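Local atomic coordinates of mannosyl-glycoprotein endo-beta-N-acetylglucosamidase-like domain-containing protein (Pseudomonas protegens, PDB entry 4KT3), a protein that acts as a peptidoglycan glycoside hydrolase effector of the type VI secretion system, bound in this structure to its immunity partner. Residues 49-54 against 116-121; 95-100 against 105-110; 141-146 against 158-163. All coordinates share one frame; numbering follows the deposited sequence.

The three contacts follow the chain of a small, mostly helical protein. Contact 1 joins helix 35-54 to helix 114-129. Contact 2 is nested inside the loop that contact 1 closes, and its strand 108-110 directly precedes helix 114-129. Contact 3 comes later and joins the end of helix 135-144 to the start of helix 160-174. The centres of contacts 1 and 2 lie about 20 Å apart, those of 1 and 3 about 19 Å, and those of 2 and 3 about 23 Å. Contacts 1 and 3 meet where Phe121 CE1 of helix 114-129 packs 3.9 Å from Leu142 CD1. Contacts 2 and 3 also reach the lipoprotein chain.

Contact 1 (49-54 against 116-121); sequences QPIADQ and KSAQSF
Between 49-54 and 116-121 the CA atoms of Ile51 and Gln119 come closest, 7.0 Å apart. Ile51 is the only residue of 49-54 that touches 116-121. Its CG1 branch stands anti to the carbonyl carbon (chi1 -58°), and chi2 of 167° extends the chain outward to CD1. That methyl meets Ala118 CB end to end at 3.5 Å. It also lies 4.1 Å from Gln119 CG, on the aliphatic part of the glutamine. The Ile51 and Gln119 side chains cross at about a right angle, and Gln119 carries on past the methyl in an extended chain.

Ile51 also touches Leu62 of helix 59-70, and Phe121 packs on the same leucine. Phe121 further meets the rings of Phe85 and Tyr147. On another side of its helix, Gln49 NE2 bonds Asp53 OD1 at 2.9 Å, one turn ahead. The donor stands above the carboxylate plane, while the acceptor lies in the amide plane of Gln49.

No hydrogen bond crosses between 49-54 and 116-121. The small buried area and the single reaching methyl imply a light, purely apolar touch, with Leu62 beside it as a third participant.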
ATOM      1  N   GLN A  49      17.788  10.223  -2.173  1.00 13.10           N
ATOM      2  CA  GLN A  49      18.188  11.412  -2.916  1.00 13.56           C
ATOM      3  C   GLN A  49      19.241  11.157  -4.010  1.00 13.84           C
ATOM      4  O   GLN A  49      19.052  11.580  -5.135  1.00 15.25           O
ATOM      5  CB  GLN A  49      18.627  12.529  -1.975  1.00 13.72           C
ATOM      6  CG  GLN A  49      18.802  13.871  -2.664  1.00 15.00           C
ATOM      7  CD  GLN A  49      17.486  14.478  -3.126  1.00 15.27           C
ATOM      8  OE1 GLN A  49      16.570  14.709  -2.323  1.00 19.33           O
ATOM      9  NE2 GLN A  49      17.388  14.756  -4.422  1.00 18.47           N
ATOM     10  N   PRO A  50      20.376  10.515  -3.672  1.00 13.10           N
ATOM     11  CA  PRO A  50      21.391  10.388  -4.734  1.00 14.16           C
ATOM     12  C   PRO A  50      20.950   9.494  -5.897  1.00 13.66           C
ATOM     13  O   PRO A  50      21.338   9.714  -7.044  1.00 14.32           O
ATOM     14  CB  PRO A  50      22.610   9.805  -4.009  1.00 18.34           C
ATOM     15  CG  PRO A  50      22.118   9.302  -2.678  1.00 15.88           C
ATOM     16  CD  PRO A  50      20.837  10.022  -2.362  1.00 14.67           C
ATOM     17  N   ILE A  51      20.107   8.517  -5.615  1.00 13.46           N
ATOM     18  CA  ILE A  51      19.597   7.663  -6.669  1.00 13.46           C
ATOM     19  C   ILE A  51      18.647   8.458  -7.572  1.00 11.16           C
ATOM     20  O   ILE A  51      18.737   8.392  -8.798  1.00 13.30           O
ATOM     21  CB  ILE A  51      18.919   6.429  -6.074  1.00 16.18           C
ATOM     22  CG1 ILE A  51      19.942   5.678  -5.205  1.00 21.00           C
ATOM     23  CG2 ILE A  51      18.372   5.535  -7.174  1.00 17.81           C
ATOM     24  CD1 ILE A  51      19.351   4.637  -4.316  1.00 22.10           C
ATOM     25  N   ALA A  52      17.750   9.224  -6.968  1.00 10.90           N
ATOM     26  CA  ALA A  52      16.885  10.106  -7.723  1.00 11.86           C
ATOM     27  C   ALA A  52      17.712  11.096  -8.549  1.00 13.06           C
ATOM     28  O   ALA A  52      17.398  11.333  -9.715  1.00 14.15           O
ATOM     29  CB  ALA A  52      15.941  10.844  -6.792  1.00 14.00           C
ATOM     30  N   ASP A  53      18.759  11.666  -7.957  1.00 13.24           N
ATOM     31  CA  ASP A  53      19.624  12.605  -8.683  1.00 13.58           C
ATOM     32  C   ASP A  53      20.218  11.933  -9.915  1.00 14.23           C
ATOM     33  O   ASP A  53      20.242  12.519 -11.014  1.00 16.13           O
ATOM     34  CB  ASP A  53      20.771  13.119  -7.808  1.00 16.39           C
ATOM     35  CG  ASP A  53      20.311  14.046  -6.691  1.00 19.06           C
ATOM     36  OD1 ASP A  53      19.167  14.558  -6.734  1.00 20.96           O
ATOM     37  OD2 ASP A  53      21.136  14.284  -5.776  1.00 23.22           O
ATOM     38  N   GLN A  54      20.704  10.704  -9.738  1.00 14.60           N
ATOM     39  CA  GLN A  54      21.340   9.975 -10.844  1.00 16.04           C
ATOM     40  C   GLN A  54      20.354   9.732 -11.990  1.00 15.11           C
ATOM     41  O   GLN A  54      20.749   9.645 -13.162  1.00 20.40           O
ATOM     42  CB  GLN A  54      21.888   8.640 -10.339  1.00 19.68           C
ATOM     43  N   LYS A 116      19.966  -0.992  -1.697  1.00  9.99           N
ATOM     44  CA  LYS A 116      20.251  -1.943  -2.772  1.00 11.82           C
ATOM     45  C   LYS A 116      19.012  -2.200  -3.619  1.00 10.27           C
ATOM     46  O   LYS A 116      19.126  -2.330  -4.829  1.00 11.06           O
ATOM     47  CB  LYS A 116      20.796  -3.261  -2.232  1.00 12.09           C
ATOM     48  CG  LYS A 116      22.202  -3.164  -1.703  1.00 13.66           C
ATOM     49  CD  LYS A 116      23.224  -3.122  -2.804  1.00 17.09           C
ATOM     50  CE  LYS A 116      24.621  -3.056  -2.187  1.00 28.27           C
ATOM     51  NZ  LYS A 116      25.694  -3.398  -3.135  1.00 30.03           N
ATOM     52  N   SER A 117      17.835  -2.256  -3.005  1.00 10.32           N
ATOM     53  CA  SER A 117      16.623  -2.484  -3.791  1.00 10.93           C
ATOM     54  C   SER A 117      16.366  -1.295  -4.721  1.00 10.62           C
ATOM     55  O   SER A 117      15.901  -1.490  -5.865  1.00 11.20           O
ATOM     56  CB  SER A 117      15.402  -2.836  -2.909  1.00 10.48           C
ATOM     57  OG  SER A 117      14.804  -1.717  -2.269  1.00 11.60           O
ATOM     58  N   ALA A 118      16.687  -0.087  -4.246  1.00  9.29           N
ATOM     59  CA  ALA A 118      16.522   1.121  -5.050  1.00 10.20           C
ATOM     60  C   ALA A 118      17.534   1.134  -6.202  1.00 10.58           C
ATOM     61  O   ALA A 118      17.207   1.521  -7.329  1.00 12.26           O
ATOM     62  CB  ALA A 118      16.669   2.378  -4.181  1.00 11.26           C
ATOM     63  N   GLN A 119      18.768   0.731  -5.916  1.00  9.89           N
ATOM     64  CA  GLN A 119      19.795   0.627  -6.951  1.00 11.10           C
ATOM     65  C   GLN A 119      19.424  -0.436  -8.002  1.00 10.69           C
ATOM     66  O   GLN A 119      19.752  -0.303  -9.187  1.00 13.36           O
ATOM     67  CB  GLN A 119      21.155   0.324  -6.299  1.00 12.89           C
ATOM     68  CG  GLN A 119      21.675   1.484  -5.446  1.00 16.84           C
ATOM     69  CD  GLN A 119      22.928   1.161  -4.670  1.00 25.01           C
ATOM     70  OE1 GLN A 119      23.200   0.021  -4.322  1.00 26.88           O
ATOM     71  NE2 GLN A 119      23.707   2.193  -4.396  1.00 32.69           N
ATOM     72  N   SER A 120      18.740  -1.483  -7.556  1.00 10.25           N
ATOM     73  CA  SER A 120      18.281  -2.531  -8.452  1.00 12.09           C
ATOM     74  C   SER A 120      17.233  -1.970  -9.405  1.00  9.56           C
ATOM     75  O   SER A 120      17.306  -2.181 -10.637  1.00 11.74           O
ATOM     76  CB  SER A 120      17.699  -3.677  -7.640  1.00  9.82           C
ATOM     77  OG  SER A 120      17.346  -4.757  -8.483  1.00 10.66           O
ATOM     78  N   PHE A 121      16.256  -1.267  -8.844  1.00 10.12           N
ATOM     79  CA  PHE A 121      15.258  -0.563  -9.646  1.00 11.83           C
ATOM     80  C   PHE A 121      15.938   0.350 -10.672  1.00 11.16           C
ATOM     81  O   PHE A 121      15.600   0.330 -11.860  1.00 12.92           O
ATOM     82  CB  PHE A 121      14.314   0.266  -8.763  1.00 11.65           C
ATOM     83  CG  PHE A 121      13.447   1.190  -9.552  1.00 10.83           C
ATOM     84  CD1 PHE A 121      12.320   0.716 -10.200  1.00 11.32           C
ATOM     85  CD2 PHE A 121      13.800   2.507  -9.719  1.00 12.31           C
ATOM     86  CE1 PHE A 121      11.549   1.550 -10.978  1.00 12.36           C
ATOM     87  CE2 PHE A 121      13.033   3.344 -10.496  1.00 13.15           C
ATOM     88  CZ  PHE A 121      11.904   2.867 -11.122  1.00 11.76           C
TER

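Contact 2 (95-100 against 105-110); sequences IGAEAP and SIKVAK
Glu98 and Val108 bond to each other twice through their backbones, as an antiparallel hydrogen-bonded pair. Val108 N gives a nearly straight bond to Glu98 O (2.7 Å, 171°). Glu98 N returns one to Val108 O at 2.9 Å. Toward the open end of the strands, Lys110 N bonds Gly96 O. Ile95 N reaches Lys110 O at 2.8 Å. Ala97 and Ala109 form the non-hydrogen-bonded pair between these bonds, and Ala97 CA makes a C-H...O contact of 3.2 Å with Val108 O.

These bonds define a beta hairpin of strands 96-98 and 108-110. The hairpin is the protein's small sheet, set at the surface of a largely helical chain whose family belongs to the lysozyme clan. Segment 105-110 also bonds on its other flank: Lys107 and Ala109 make backbone hydrogen bonds with Ala89 and Met87.

The charged pair lies on the face that carries Glu98, Val108 and Lys110. Glu98 OE2 forms a salt bridge with Lys110 NZ at 3.5 Å. Both chains are extended, and they cross at about a right angle. Lys110 lays its aliphatic length along Gly96 before CE comes within 3.7 Å of Glu98 CB. The other carboxylate oxygen, OE1, is held by Arg76 in a second salt bridge, so each carboxylate oxygen has a cationic partner.

The apolar side-chain contact lies near the unmodelled 101-104 connection. Pro100 CG lies 4.1 Å from Val108 CG1, the branch anti to the carbonyl carbon (chi1 -66°). Val108, Glu98 and Lys110 all touch Leu81 of helix 76-81 and Pro100 touches Ile77, while in the putative lipoprotein chain Pro100 packs on Asn70 and Ile106 on Asp71.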
ATOM      1  N   ILE A  95      20.350 -10.847  -3.530  1.00 13.67           N
ATOM      2  CA  ILE A  95      21.133 -11.808  -2.762  1.00 16.05           C
ATOM      3  C   ILE A  95      20.385 -13.141  -2.641  1.00 15.71           C
ATOM      4  O   ILE A  95      20.885 -14.095  -2.048  1.00 20.57           O
ATOM      5  CB  ILE A  95      21.504 -11.272  -1.357  1.00 17.01           C
ATOM      6  CG1 ILE A  95      20.246 -10.996  -0.525  1.00 17.49           C
ATOM      7  CG2 ILE A  95      22.354 -10.009  -1.480  1.00 18.91           C
ATOM      8  CD1 ILE A  95      20.529 -10.683   0.936  1.00 18.74           C
ATOM      9  N   GLY A  96      19.191 -13.197  -3.223  1.00 15.69           N
ATOM     10  CA  GLY A  96      18.372 -14.395  -3.210  1.00 18.22           C
ATOM     11  C   GLY A  96      17.012 -14.098  -3.817  1.00 15.65           C
ATOM     12  O   GLY A  96      16.780 -12.991  -4.307  1.00 15.35           O
ATOM     13  N   ALA A  97      16.116 -15.080  -3.761  1.00 18.84           N
ATOM     14  CA  ALA A  97      14.770 -14.957  -4.323  1.00 17.18           C
ATOM     15  C   ALA A  97      13.819 -15.897  -3.595  1.00 20.58           C
ATOM     16  O   ALA A  97      14.231 -16.952  -3.112  1.00 21.93           O
ATOM     17  CB  ALA A  97      14.788 -15.294  -5.811  1.00 17.99           C
ATOM     18  N   GLU A  98      12.542 -15.519  -3.555  1.00 23.59           N
ATOM     19  CA  GLU A  98      11.524 -16.268  -2.834  1.00 26.89           C
ATOM     20  C   GLU A  98      10.149 -16.040  -3.472  1.00 29.98           C
ATOM     21  O   GLU A  98       9.852 -14.945  -3.943  1.00 28.15           O
ATOM     22  CB  GLU A  98      11.549 -15.761  -1.402  1.00 32.26           C
ATOM     23  CG  GLU A  98      10.512 -16.286  -0.487  1.00 40.74           C
ATOM     24  CD  GLU A  98      10.576 -15.555   0.831  1.00 40.97           C
ATOM     25  OE1 GLU A  98       9.619 -14.823   1.132  1.00 32.30           O
ATOM     26  OE2 GLU A  98      11.599 -15.686   1.540  1.00 41.89           O
ATOM     27  N   ALA A  99       9.301 -17.061  -3.495  1.00 34.01           N
ATOM     28  CA  ALA A  99       7.941 -16.873  -3.986  1.00 40.02           C
ATOM     29  C   ALA A  99       7.153 -16.081  -2.939  1.00 46.04           C
ATOM     30  O   ALA A  99       7.317 -16.315  -1.743  1.00 45.90           O
ATOM     31  CB  ALA A  99       7.280 -18.223  -4.260  1.00 39.43           C
ATOM     32  N   PRO A 100       6.317 -15.121  -3.376  1.00 46.87           N
ATOM     33  CA  PRO A 100       5.459 -14.454  -2.390  1.00 54.42           C
ATOM     34  C   PRO A 100       4.153 -15.211  -2.181  1.00 55.42           C
ATOM     35  O   PRO A 100       3.792 -15.992  -3.061  1.00 57.31           O
ATOM     36  CB  PRO A 100       5.189 -13.094  -3.031  1.00 54.53           C
ATOM     37  CG  PRO A 100       5.206 -13.367  -4.501  1.00 53.29           C
ATOM     38  CD  PRO A 100       6.137 -14.554  -4.726  1.00 50.23           C
ATOM     39  N   SER A 105       4.298 -19.224  -9.224  1.00 57.03           N
ATOM     40  CA  SER A 105       4.593 -18.756 -10.574  1.00 57.00           C
ATOM     41  C   SER A 105       5.785 -17.793 -10.608  1.00 53.53           C
ATOM     42  O   SER A 105       6.708 -17.969 -11.405  1.00 55.61           O
ATOM     43  CB  SER A 105       3.365 -18.068 -11.174  1.00 57.39           C
ATOM     44  N   ILE A 106       5.763 -16.778  -9.744  1.00 44.90           N
ATOM     45  CA  ILE A 106       6.755 -15.699  -9.791  1.00 40.14           C
ATOM     46  C   ILE A 106       7.510 -15.527  -8.482  1.00 35.32           C
ATOM     47  O   ILE A 106       6.919 -15.468  -7.412  1.00 43.48           O
ATOM     48  CB  ILE A 106       6.090 -14.350 -10.109  1.00 41.36           C
ATOM     49  CG1 ILE A 106       5.371 -14.428 -11.454  1.00 41.23           C
ATOM     50  CG2 ILE A 106       7.128 -13.237 -10.130  1.00 42.81           C
ATOM     51  CD1 ILE A 106       4.826 -13.115 -11.948  1.00 46.95           C
ATOM     52  N   LYS A 107       8.824 -15.408  -8.571  1.00 24.11           N
ATOM     53  CA  LYS A 107       9.619 -15.165  -7.383  1.00 21.26           C
ATOM     54  C   LYS A 107       9.911 -13.680  -7.264  1.00 17.93           C
ATOM     55  O   LYS A 107       9.950 -12.967  -8.266  1.00 17.65           O
ATOM     56  CB  LYS A 107      10.915 -15.966  -7.435  1.00 26.43           C
ATOM     57  CG  LYS A 107      10.700 -17.473  -7.400  1.00 31.56           C
ATOM     58  CD  LYS A 107      11.989 -18.186  -7.049  1.00 37.41           C
ATOM     59  CE  LYS A 107      11.859 -19.691  -7.152  1.00 41.74           C
ATOM     60  NZ  LYS A 107      13.156 -20.348  -6.832  1.00 46.26           N
ATOM     61  N   VAL A 108      10.088 -13.219  -6.030  1.00 16.69           N
ATOM     62  CA  VAL A 108      10.534 -11.856  -5.777  1.00 15.27           C
ATOM     63  C   VAL A 108      11.948 -11.866  -5.210  1.00 12.72           C
ATOM     64  O   VAL A 108      12.361 -12.795  -4.503  1.00 14.44           O
ATOM     65  CB  VAL A 108       9.589 -11.067  -4.831  1.00 20.14           C
ATOM     66  CG1 VAL A 108       8.228 -10.858  -5.493  1.00 23.22           C
ATOM     67  CG2 VAL A 108       9.418 -11.777  -3.501  1.00 21.55           C
ATOM     68  N   ALA A 109      12.680 -10.819  -5.535  1.00 13.66           N
ATOM     69  CA  ALA A 109      14.075 -10.701  -5.140  1.00 13.32           C
ATOM     70  C   ALA A 109      14.237 -10.383  -3.658  1.00 12.24           C
ATOM     71  O   ALA A 109      13.364  -9.775  -3.036  1.00 12.98           O
ATOM     72  CB  ALA A 109      14.733  -9.619  -5.957  1.00 12.80           C
ATOM     73  N   LYS A 110      15.386 -10.786  -3.116  1.00 12.48           N
ATOM     74  CA  LYS A 110      15.826 -10.368  -1.786  1.00 11.48           C
ATOM     75  C   LYS A 110      17.050  -9.474  -1.966  1.00 12.42           C
ATOM     76  O   LYS A 110      17.859  -9.715  -2.863  1.00 11.91           O
ATOM     77  CB  LYS A 110      16.240 -11.578  -0.946  1.00 15.70           C
ATOM     78  CG  LYS A 110      15.223 -12.680  -0.845  0.67 17.83           C
ATOM     79  CD  LYS A 110      15.738 -13.800   0.053  0.86 23.15           C
ATOM     80  CE  LYS A 110      14.675 -14.863   0.278  0.79 27.56           C
ATOM     81  NZ  LYS A 110      15.080 -15.855   1.314  1.00 34.83           N
TER

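Contact 3 (141-146 against 158-163); sequences ALVRSG and DGFARY
Ser145 OG is held by two bonds: it donates to Leu142 O at 2.7 Å and accepts from Tyr147 N. Leu142 is also a residue whose side chain reaches Phe160. The donor is tilted 34° from the carbonyl plane. This pair of bonds helps fasten the last turn of helix 135-144 to the residues that follow it. Gly146, the first residue to leave helical angles, forms a Schellman motif. Its positive phi turns the chain away, and its N bonds Val143 O at 3.1 Å.

Across the contact there is no hydrogen bond, and Phe160 does the touching. Its CG is anti to the backbone N (chi1 173°), which sends the ring toward 141-146. Val143 CG2 approaches the ring obliquely, 3.6 Å from Phe160 CD1 and 3.7 Å from Phe160 CE1. The two side chains run past each other in opposite directions. Leu142 CD2 lies at the ring edge, near its plane, 4.4 Å from Phe160 CZ. Consecutive in the helix, Leu142 and Val143 meet different parts of the one ring. The interaction is plain apolar packing.

Phe160 opens helix 160-174. Gly159 is the N-cap residue just before it, and Tyr163 N bonds back to Gly159 O. One turn in, Tyr163 OH hydrogen-bonds Glu94 and Asn96 of the putative lipoprotein chain, so this helix start also belongs to the interface.

The contact joins the end of helix 135-144 to the start of helix 160-174, and Ala161 continues the packing on Met136 and Ala139. Leu142 also packs on Leu164 of helix 160-174 and on Phe121 and Val129 of helix 114-129, where Ser145 rests on Phe125 and Ala128.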
ATOM      1  N   ALA A 141       5.822   6.383 -17.754  1.00 16.10           N
ATOM      2  CA  ALA A 141       7.075   5.783 -18.191  1.00 18.86           C
ATOM      3  C   ALA A 141       7.284   4.431 -17.512  1.00 15.20           C
ATOM      4  O   ALA A 141       7.852   3.506 -18.100  1.00 17.75           O
ATOM      5  CB  ALA A 141       8.244   6.718 -17.893  1.00 18.53           C
ATOM      6  N   LEU A 142       6.821   4.326 -16.270  1.00 16.99           N
ATOM      7  CA  LEU A 142       6.907   3.090 -15.515  1.00 18.36           C
ATOM      8  C   LEU A 142       6.167   1.985 -16.261  1.00 20.66           C
ATOM      9  O   LEU A 142       6.659   0.862 -16.404  1.00 22.98           O
ATOM     10  CB  LEU A 142       6.276   3.298 -14.133  1.00 23.60           C
ATOM     11  CG  LEU A 142       6.932   2.688 -12.913  1.00 30.11           C
ATOM     12  CD1 LEU A 142       8.436   2.853 -12.923  1.00 17.25           C
ATOM     13  CD2 LEU A 142       6.322   3.345 -11.686  1.00 23.11           C
ATOM     14  N   VAL A 143       4.978   2.308 -16.744  1.00 21.96           N
ATOM     15  CA  VAL A 143       4.198   1.355 -17.525  1.00 23.94           C
ATOM     16  C   VAL A 143       4.849   1.019 -18.869  1.00 23.04           C
ATOM     17  O   VAL A 143       4.871  -0.139 -19.280  1.00 26.38           O
ATOM     18  CB  VAL A 143       2.780   1.879 -17.772  1.00 24.61           C
ATOM     19  CG1 VAL A 143       2.050   0.988 -18.752  1.00 27.42           C
ATOM     20  CG2 VAL A 143       2.030   1.954 -16.451  1.00 25.69           C
ATOM     21  N   ARG A 144       5.366   2.026 -19.557  1.00 25.33           N
ATOM     22  CA  ARG A 144       6.009   1.802 -20.849  1.00 23.60           C
ATOM     23  C   ARG A 144       7.208   0.870 -20.723  1.00 26.77           C
ATOM     24  O   ARG A 144       7.483   0.062 -21.620  1.00 28.69           O
ATOM     25  CB  ARG A 144       6.458   3.133 -21.453  1.00 26.09           C
ATOM     26  CG  ARG A 144       5.418   3.780 -22.345  1.00 32.60           C
ATOM     27  CD  ARG A 144       6.026   4.799 -23.300  1.00 34.62           C
ATOM     28  NE  ARG A 144       6.943   5.706 -22.620  1.00 35.37           N
ATOM     29  CZ  ARG A 144       6.576   6.740 -21.865  1.00 34.49           C
ATOM     30  NH1 ARG A 144       5.293   7.030 -21.677  1.00 36.99           N
ATOM     31  NH2 ARG A 144       7.501   7.493 -21.297  1.00 34.67           N
ATOM     32  N   SER A 145       7.919   0.985 -19.605  1.00 22.43           N
ATOM     33  CA  SER A 145       9.132   0.216 -19.361  1.00 25.77           C
ATOM     34  C   SER A 145       8.842  -1.245 -19.031  1.00 24.92           C
ATOM     35  O   SER A 145       9.756  -2.059 -19.012  1.00 31.44           O
ATOM     36  CB  SER A 145       9.921   0.841 -18.205  1.00 25.76           C
ATOM     37  OG  SER A 145       9.287   0.607 -16.962  1.00 22.84           O
ATOM     38  N   GLY A 146       7.584  -1.559 -18.746  1.00 23.66           N
ATOM     39  CA  GLY A 146       7.206  -2.898 -18.317  1.00 26.66           C
ATOM     40  C   GLY A 146       7.400  -3.172 -16.826  1.00 20.65           C
ATOM     41  O   GLY A 146       7.258  -4.302 -16.381  1.00 24.12           O
ATOM     42  N   ASP A 158      -9.531   6.267  -9.866  1.00 63.85           N
ATOM     43  CA  ASP A 158      -8.443   6.703 -10.735  1.00 60.20           C
ATOM     44  C   ASP A 158      -7.652   5.547 -11.340  1.00 54.87           C
ATOM     45  O   ASP A 158      -7.574   4.454 -10.771  1.00 54.24           O
ATOM     46  CB  ASP A 158      -7.498   7.624  -9.966  1.00 61.23           C
ATOM     47  CG  ASP A 158      -8.139   8.957  -9.619  1.00 63.34           C
ATOM     48  OD1 ASP A 158      -8.842   9.524 -10.487  1.00 65.14           O
ATOM     49  OD2 ASP A 158      -7.953   9.434  -8.479  1.00 62.09           O
ATOM     50  N   GLY A 159      -7.059   5.814 -12.501  1.00 44.85           N
ATOM     51  CA  GLY A 159      -6.213   4.853 -13.172  1.00 38.72           C
ATOM     52  C   GLY A 159      -4.859   4.752 -12.498  1.00 28.63           C
ATOM     53  O   GLY A 159      -4.589   5.437 -11.497  1.00 26.84           O
ATOM     54  N   PHE A 160      -3.997   3.907 -13.053  1.00 27.74           N
ATOM     55  CA  PHE A 160      -2.710   3.620 -12.435  1.00 22.72           C
ATOM     56  C   PHE A 160      -1.888   4.892 -12.224  1.00 24.29           C
ATOM     57  O   PHE A 160      -1.346   5.124 -11.134  1.00 19.96           O
ATOM     58  CB  PHE A 160      -1.913   2.626 -13.286  1.00 25.98           C
ATOM     59  CG  PHE A 160      -0.515   2.414 -12.802  1.00 25.54           C
ATOM     60  CD1 PHE A 160       0.547   3.124 -13.359  1.00 22.99           C
ATOM     61  CD2 PHE A 160      -0.257   1.522 -11.776  1.00 33.31           C
ATOM     62  CE1 PHE A 160       1.837   2.939 -12.901  1.00 23.60           C
ATOM     63  CE2 PHE A 160       1.029   1.336 -11.313  1.00 31.18           C
ATOM     64  CZ  PHE A 160       2.081   2.044 -11.880  1.00 29.41           C
ATOM     65  N   ALA A 161      -1.788   5.719 -13.260  1.00 23.34           N
ATOM     66  CA  ALA A 161      -0.891   6.873 -13.206  1.00 19.34           C
ATOM     67  C   ALA A 161      -1.327   7.899 -12.167  1.00 19.80           C
ATOM     68  O   ALA A 161      -0.505   8.402 -11.402  1.00 20.78           O
ATOM     69  CB  ALA A 161      -0.776   7.528 -14.576  1.00 20.75           C
ATOM     70  N   ARG A 162      -2.618   8.215 -12.150  1.00 20.44           N
ATOM     71  CA  ARG A 162      -3.139   9.219 -11.241  1.00 19.37           C
ATOM     72  C   ARG A 162      -2.996   8.738  -9.800  1.00 17.64           C
ATOM     73  O   ARG A 162      -2.692   9.527  -8.898  1.00 19.65           O
ATOM     74  CB  ARG A 162      -4.594   9.528 -11.567  1.00 24.86           C
ATOM     75  CG  ARG A 162      -5.195  10.649 -10.741  1.00 27.59           C
ATOM     76  CD  ARG A 162      -4.584  11.993 -11.099  1.00 33.21           C
ATOM     77  NE  ARG A 162      -3.501  12.363 -10.195  1.00 34.01           N
ATOM     78  CZ  ARG A 162      -2.694  13.405 -10.379  1.00 32.57           C
ATOM     79  NH1 ARG A 162      -2.836  14.185 -11.444  1.00 36.73           N
ATOM     80  NH2 ARG A 162      -1.740  13.667  -9.499  1.00 32.14           N
ATOM     81  N   TYR A 163      -3.225   7.440  -9.584  1.00 16.84           N
ATOM     82  CA  TYR A 163      -3.111   6.857  -8.256  1.00 15.80           C
ATOM     83  C   TYR A 163      -1.666   6.973  -7.741  1.00 15.38           C
ATOM     84  O   TYR A 163      -1.434   7.410  -6.613  1.00 15.54           O
ATOM     85  CB  TYR A 163      -3.597   5.396  -8.271  1.00 15.74           C
ATOM     86  CG  TYR A 163      -3.522   4.701  -6.922  1.00 15.47           C
ATOM     87  CD1 TYR A 163      -2.397   3.977  -6.554  1.00 15.09           C
ATOM     88  CD2 TYR A 163      -4.572   4.771  -6.023  1.00 16.25           C
ATOM     89  CE1 TYR A 163      -2.316   3.353  -5.310  1.00 14.58           C
ATOM     90  CE2 TYR A 163      -4.507   4.145  -4.786  1.00 14.79           C
ATOM     91  CZ  TYR A 163      -3.380   3.435  -4.440  1.00 13.75           C
ATOM     92  OH  TYR A 163      -3.299   2.810  -3.222  1.00 13.56           O
TER